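Local coordinates for vacuolar-sorting protein BRO1 (PDB 1ZB1) that sorts cargo proteins into multivesicular bodies and recruits the DOA4 deubiquitinase to endosomes, its Bro1 domain, the part described here, possibly binding SNF7, at residues D144-I149 with L193-K197; S212-A217 with I338-A343. All coordinates share one frame; numbering follows the deposited sequence.

From the N terminus, the chain first meets contact 1 at the start of helix 146-165. It runs through that helix and most of helix 176-198, whose residues 193-197 then pack against 144-149, closing a mostly helical loop of 43 residues. Contact 2 opens only afterwards, on helix 208-230, and closes 120 residues later when the extended segment 338-343, between helices 303-322 and 349-371, lies across that helix. The two loops are therefore in series and neither nest nor cross. They lie about 16 Å apart, centre to centre, and meet where Phe194 of contact 1 packs on Leu214 and Ala343 of contact 2, so helix 176-198 joins both.

Contact 1 (D144-I149 with L193-K197); sequences DYKNSI and LFVLK
Asp144 OD2 is shared by two lysines, one from each segment: Lys197 NZ lies 2.6 Å from Asp144 OD2, and Lys146 NZ is equally close to it. Lys197 reaches OD2 on its anti side, 18° out of the carboxylate plane, and makes a weak second bond to Asp144 O. The two amino groups, Lys146 NZ and Lys197 NZ, are 4.1 Å apart, a like-charge proximity that the shared carboxylate probably offsets. Lys197 runs extended beside Asp144 and bends only at its last torsion (chi4 55°), which turns NZ to the carboxylate.

The contact joins the N-terminal end of helix 146-165, where Tyr145 is the N-cap residue, to the C-terminal part of helix 176-198 in the elongated, largely helical Bro1 domain. Tyr145 directs its ring at this second helix. Leu193 CG stands over one face, 4.2 Å from the Tyr145 ring plane and displaced from the ring centre, whereas Lys197 N lies at the edge. Leu196 CB approaches obliquely, 3.4 Å from Tyr145 CE1. One turn along, Ile149 and Leu193 pass one another running opposite ways, Ile149 CG1 lying 3.7 Å from Leu193 CB. Ile149 CD1 reaches the backbone of Phe194 and sits near its ring edge.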
loop_
_atom_site.group_PDB
_atom_site.type_symbol
_atom_site.label_atom_id
_atom_site.label_comp_id
_atom_site.label_asym_id
_atom_site.label_seq_id
_atom_site.Cartn_x
_atom_site.Cartn_y
_atom_site.Cartn_z
ATOM N N ASP A 144 7.298 15.267 8.471
ATOM C CA ASP A 144 8.605 14.636 8.301
ATOM C C ASP A 144 8.494 13.188 7.826
ATOM O O ASP A 144 9.375 12.369 8.102
ATOM C CB ASP A 144 9.375 14.677 9.621
ATOM C CG ASP A 144 8.763 13.778 10.674
ATOM O OD1 ASP A 144 7.554 13.921 10.948
ATOM O OD2 ASP A 144 9.492 12.927 11.226
ATOM N N TYR A 145 7.407 12.880 7.125
ATOM C CA TYR A 145 7.168 11.538 6.595
ATOM C C TYR A 145 6.760 10.515 7.648
ATOM O O TYR A 145 6.260 9.447 7.311
ATOM C CB TYR A 145 8.409 11.031 5.850
ATOM C CG TYR A 145 8.699 11.775 4.563
ATOM C CD1 TYR A 145 9.985 11.802 4.027
ATOM C CD2 TYR A 145 7.689 12.452 3.880
ATOM C CE1 TYR A 145 10.260 12.489 2.843
ATOM C CE2 TYR A 145 7.954 13.140 2.695
ATOM C CZ TYR A 145 9.241 13.153 2.185
ATOM O OH TYR A 145 9.508 13.833 1.021
ATOM N N LYS A 146 6.970 10.842 8.920
ATOM C CA LYS A 146 6.623 9.933 10.011
ATOM C C LYS A 146 5.197 9.369 9.898
ATOM O O LYS A 146 4.995 8.147 9.909
ATOM C CB LYS A 146 6.790 10.651 11.355
ATOM C CG LYS A 146 6.350 9.837 12.561
ATOM C CD LYS A 146 6.398 10.658 13.850
ATOM C CE LYS A 146 7.826 10.911 14.320
ATOM N NZ LYS A 146 8.649 11.682 13.346
ATOM N N ASN A 147 4.218 10.261 9.793
ATOM C CA ASN A 147 2.817 9.856 9.696
ATOM C C ASN A 147 2.518 9.083 8.410
ATOM O O ASN A 147 1.824 8.066 8.432
ATOM C CB ASN A 147 1.907 11.084 9.759
ATOM C CG ASN A 147 0.440 10.722 9.632
ATOM O OD1 ASN A 147 -0.213 10.377 10.617
ATOM N ND2 ASN A 147 -0.081 10.773 8.408
ATOM N N SER A 148 3.031 9.580 7.292
ATOM C CA SER A 148 2.813 8.933 6.004
ATOM C C SER A 148 3.380 7.521 5.976
ATOM O O SER A 148 2.785 6.621 5.389
ATOM C CB SER A 148 3.442 9.764 4.886
ATOM O OG SER A 148 2.798 11.019 4.789
ATOM N N ILE A 149 4.538 7.330 6.604
ATOM C CA ILE A 149 5.165 6.013 6.645
ATOM C C ILE A 149 4.283 5.055 7.449
ATOM O O ILE A 149 4.016 3.922 7.023
ATOM C CB ILE A 149 6.583 6.086 7.289
ATOM C CG1 ILE A 149 7.548 6.787 6.328
ATOM C CG2 ILE A 149 7.094 4.681 7.617
ATOM C CD1 ILE A 149 8.960 6.947 6.870
ATOM N N LEU A 193 9.837 6.220 1.481
ATOM C CA LEU A 193 9.669 7.429 2.291
ATOM C C LEU A 193 10.639 7.434 3.476
ATOM O O LEU A 193 11.074 8.497 3.930
ATOM C CB LEU A 193 8.223 7.535 2.789
ATOM C CG LEU A 193 7.307 8.579 2.126
ATOM C CD1 LEU A 193 7.595 8.692 0.642
ATOM C CD2 LEU A 193 5.854 8.211 2.373
ATOM N N PHE A 194 10.988 6.248 3.966
ATOM C CA PHE A 194 11.917 6.142 5.092
ATOM C C PHE A 194 13.296 6.636 4.648
ATOM O O PHE A 194 13.978 7.363 5.380
ATOM C CB PHE A 194 12.011 4.693 5.575
ATOM C CG PHE A 194 12.804 4.530 6.845
ATOM C CD1 PHE A 194 12.279 4.946 8.065
ATOM C CD2 PHE A 194 14.081 3.984 6.819
ATOM C CE1 PHE A 194 13.018 4.819 9.246
ATOM C CE2 PHE A 194 14.830 3.852 7.993
ATOM C CZ PHE A 194 14.295 4.272 9.207
ATOM N N VAL A 195 13.704 6.235 3.447
ATOM C CA VAL A 195 14.987 6.661 2.895
ATOM C C VAL A 195 14.993 8.184 2.741
ATOM O O VAL A 195 15.924 8.859 3.185
ATOM C CB VAL A 195 15.244 6.029 1.508
ATOM C CG1 VAL A 195 16.462 6.673 0.860
ATOM C CG2 VAL A 195 15.461 4.531 1.652
ATOM N N LEU A 196 13.951 8.717 2.110
ATOM C CA LEU A 196 13.840 10.156 1.904
ATOM C C LEU A 196 13.914 10.914 3.225
ATOM O O LEU A 196 14.458 12.019 3.289
ATOM C CB LEU A 196 12.531 10.498 1.185
ATOM C CG LEU A 196 12.547 10.480 -0.347
ATOM C CD1 LEU A 196 13.104 9.172 -0.848
ATOM C CD2 LEU A 196 11.133 10.694 -0.878
ATOM N N LYS A 197 13.365 10.316 4.277
ATOM C CA LYS A 197 13.382 10.942 5.593
ATOM C C LYS A 197 14.807 11.112 6.124
ATOM O O LYS A 197 15.190 12.204 6.537
ATOM C CB LYS A 197 12.565 10.117 6.588
ATOM C CG LYS A 197 12.616 10.649 8.012
ATOM C CD LYS A 197 11.816 9.778 8.965
ATOM C CE LYS A 197 11.982 10.248 10.403
ATOM N NZ LYS A 197 11.636 11.689 10.555
#

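Contact 2 (S212-A217 with I338-A343); sequences SKLSRA and IKALDA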
loop_
_atom_site.group_PDB
_atom_site.type_symbol
_atom_site.label_atom_id
_atom_site.label_comp_id
_atom_site.label_asym_id
_atom_site.label_seq_id
_atom_site.Cartn_x
_atom_site.Cartn_y
_atom_site.Cartn_z
ATOM N N SER A 212 22.854 3.472 1.958
ATOM C CA SER A 212 23.105 2.469 0.931
ATOM C C SER A 212 22.268 1.201 1.129
ATOM O O SER A 212 21.638 0.707 0.189
ATOM C CB SER A 212 24.589 2.100 0.913
ATOM O OG SER A 212 24.836 1.076 -0.029
ATOM N N LYS A 213 22.268 0.679 2.353
ATOM C CA LYS A 213 21.518 -0.537 2.669
ATOM C C LYS A 213 20.010 -0.331 2.531
ATOM O O LYS A 213 19.311 -1.186 1.989
ATOM C CB LYS A 213 21.851 -0.999 4.094
ATOM C CG LYS A 213 23.346 -1.125 4.341
ATOM C CD LYS A 213 23.681 -1.489 5.781
ATOM C CE LYS A 213 23.479 -2.967 6.045
ATOM N NZ LYS A 213 24.108 -3.364 7.335
ATOM N N LEU A 214 19.516 0.799 3.029
ATOM C CA LEU A 214 18.091 1.114 2.956
ATOM C C LEU A 214 17.655 1.324 1.511
ATOM O O LEU A 214 16.537 0.966 1.133
ATOM C CB LEU A 214 17.785 2.373 3.772
ATOM C CG LEU A 214 17.948 2.238 5.290
ATOM C CD1 LEU A 214 17.857 3.599 5.941
ATOM C CD2 LEU A 214 16.883 1.297 5.830
ATOM N N SER A 215 18.543 1.911 0.710
ATOM C CA SER A 215 18.257 2.159 -0.693
ATOM C C SER A 215 18.182 0.841 -1.438
ATOM O O SER A 215 17.340 0.669 -2.312
ATOM C CB SER A 215 19.342 3.040 -1.317
ATOM O OG SER A 215 19.242 4.372 -0.848
ATOM N N ARG A 216 19.057 -0.095 -1.089
ATOM C CA ARG A 216 19.047 -1.384 -1.755
ATOM C C ARG A 216 17.720 -2.078 -1.492
ATOM O O ARG A 216 17.150 -2.703 -2.386
ATOM C CB ARG A 216 20.192 -2.270 -1.267
ATOM C CG ARG A 216 20.295 -3.568 -2.048
ATOM C CD ARG A 216 20.555 -3.286 -3.527
ATOM N NE ARG A 216 20.188 -4.404 -4.392
ATOM C CZ ARG A 216 20.726 -5.618 -4.326
ATOM N NH1 ARG A 216 21.668 -5.886 -3.428
ATOM N NH2 ARG A 216 20.320 -6.566 -5.161
ATOM N N ALA A 217 17.227 -1.962 -0.266
ATOM C CA ALA A 217 15.960 -2.586 0.089
ATOM C C ALA A 217 14.818 -1.971 -0.726
ATOM O O ALA A 217 13.919 -2.683 -1.177
ATOM C CB ALA A 217 15.698 -2.434 1.590
ATOM N N ILE A 338 26.347 -5.221 -1.069
ATOM C CA ILE A 338 25.473 -4.306 -0.344
ATOM C C ILE A 338 24.328 -5.127 0.233
ATOM O O ILE A 338 23.540 -5.710 -0.509
ATOM C CB ILE A 338 24.886 -3.224 -1.271
ATOM C CG1 ILE A 338 26.018 -2.473 -1.977
ATOM C CG2 ILE A 338 24.040 -2.252 -0.459
ATOM C CD1 ILE A 338 25.541 -1.416 -2.955
ATOM N N LYS A 339 24.242 -5.163 1.557
ATOM C CA LYS A 339 23.211 -5.929 2.251
ATOM C C LYS A 339 21.975 -5.089 2.577
ATOM O O LYS A 339 22.000 -4.234 3.464
ATOM C CB LYS A 339 23.811 -6.518 3.525
ATOM C CG LYS A 339 25.110 -7.269 3.267
ATOM C CD LYS A 339 25.903 -7.483 4.542
ATOM C CE LYS A 339 27.274 -8.069 4.240
ATOM N NZ LYS A 339 28.119 -8.181 5.463
ATOM N N ALA A 340 20.892 -5.353 1.854
ATOM C CA ALA A 340 19.633 -4.629 2.020
ATOM C C ALA A 340 19.081 -4.624 3.445
ATOM O O ALA A 340 19.191 -5.611 4.173
ATOM C CB ALA A 340 18.586 -5.196 1.064
ATOM N N LEU A 341 18.482 -3.499 3.828
ATOM C CA LEU A 341 17.887 -3.346 5.150
ATOM C C LEU A 341 16.436 -2.864 5.028
ATOM O O LEU A 341 16.186 -1.708 4.688
ATOM C CB LEU A 341 18.689 -2.343 5.983
ATOM C CG LEU A 341 18.168 -2.092 7.403
ATOM C CD1 LEU A 341 18.271 -3.371 8.209
ATOM C CD2 LEU A 341 18.960 -0.977 8.070
ATOM N N ASP A 342 15.494 -3.765 5.302
ATOM C CA ASP A 342 14.055 -3.476 5.251
ATOM C C ASP A 342 13.654 -2.837 6.586
ATOM O O ASP A 342 13.690 -3.500 7.621
ATOM C CB ASP A 342 13.280 -4.783 5.062
ATOM C CG ASP A 342 11.814 -4.562 4.716
ATOM O OD1 ASP A 342 11.249 -3.509 5.077
ATOM O OD2 ASP A 342 11.226 -5.460 4.087
ATOM N N ALA A 343 13.257 -1.567 6.564
ATOM C CA ALA A 343 12.890 -0.861 7.793
ATOM C C ALA A 343 11.402 -0.873 8.160
ATOM O O ALA A 343 11.012 -0.306 9.181
ATOM C CB ALA A 343 13.374 0.584 7.711
#
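The Arg216 guanidinium meets Ile338 O at its edge, near the group's plane, with Arg216 NH1 3.5 Å from Ile338 O. Its chain, bent at chi2 (61°), runs past the extended segment, so that the aliphatic part does the packing: Arg216 CG lies 3.9 Å from Ala340 CB, and Arg216 CB lies against Ile338 CG2. That same methyl also touches Ser212 OG.

A single hydrogen bond links the two backbones, where Lys213 faces Ala340 and Leu214 faces Leu341. Leu341 N is 3.1 Å from Lys213 O, with an N-H...O angle of 153°. The donor stands 65° out of the carbonyl plane, and Ala217 N, which gives Lys213 O its helical bond, arrives from the opposite face; thus two N-H groups grip one oxygen. Ala340 CA adds a CA-H...O contact to it. Lys213 folds its methylenes around Lys339 O, with Lys213 CE 3.2 Å from that oxygen, which is buried with no polar partner in the model.

Leu214 and Leu341 run alongside each other with their ends in the same direction, Leu214 CD2 and Leu341 CD2 being 3.8 Å apart. Leu214 CD2 also touches Ala343 CB, while Ala217 CB packs on Ala340 CB.

Gln191 NE2 binds Leu214 O while Gln191 OE1 accepts from Ala343 N, and His187 binds Asp342 OD1, so segment 338-343 is tied to helix 176-198 as well as helix 208-230. The arrangement is an extended connection, without regular secondary structure, laid across the helical body of the Bro1 domain on its way to helix 349-371.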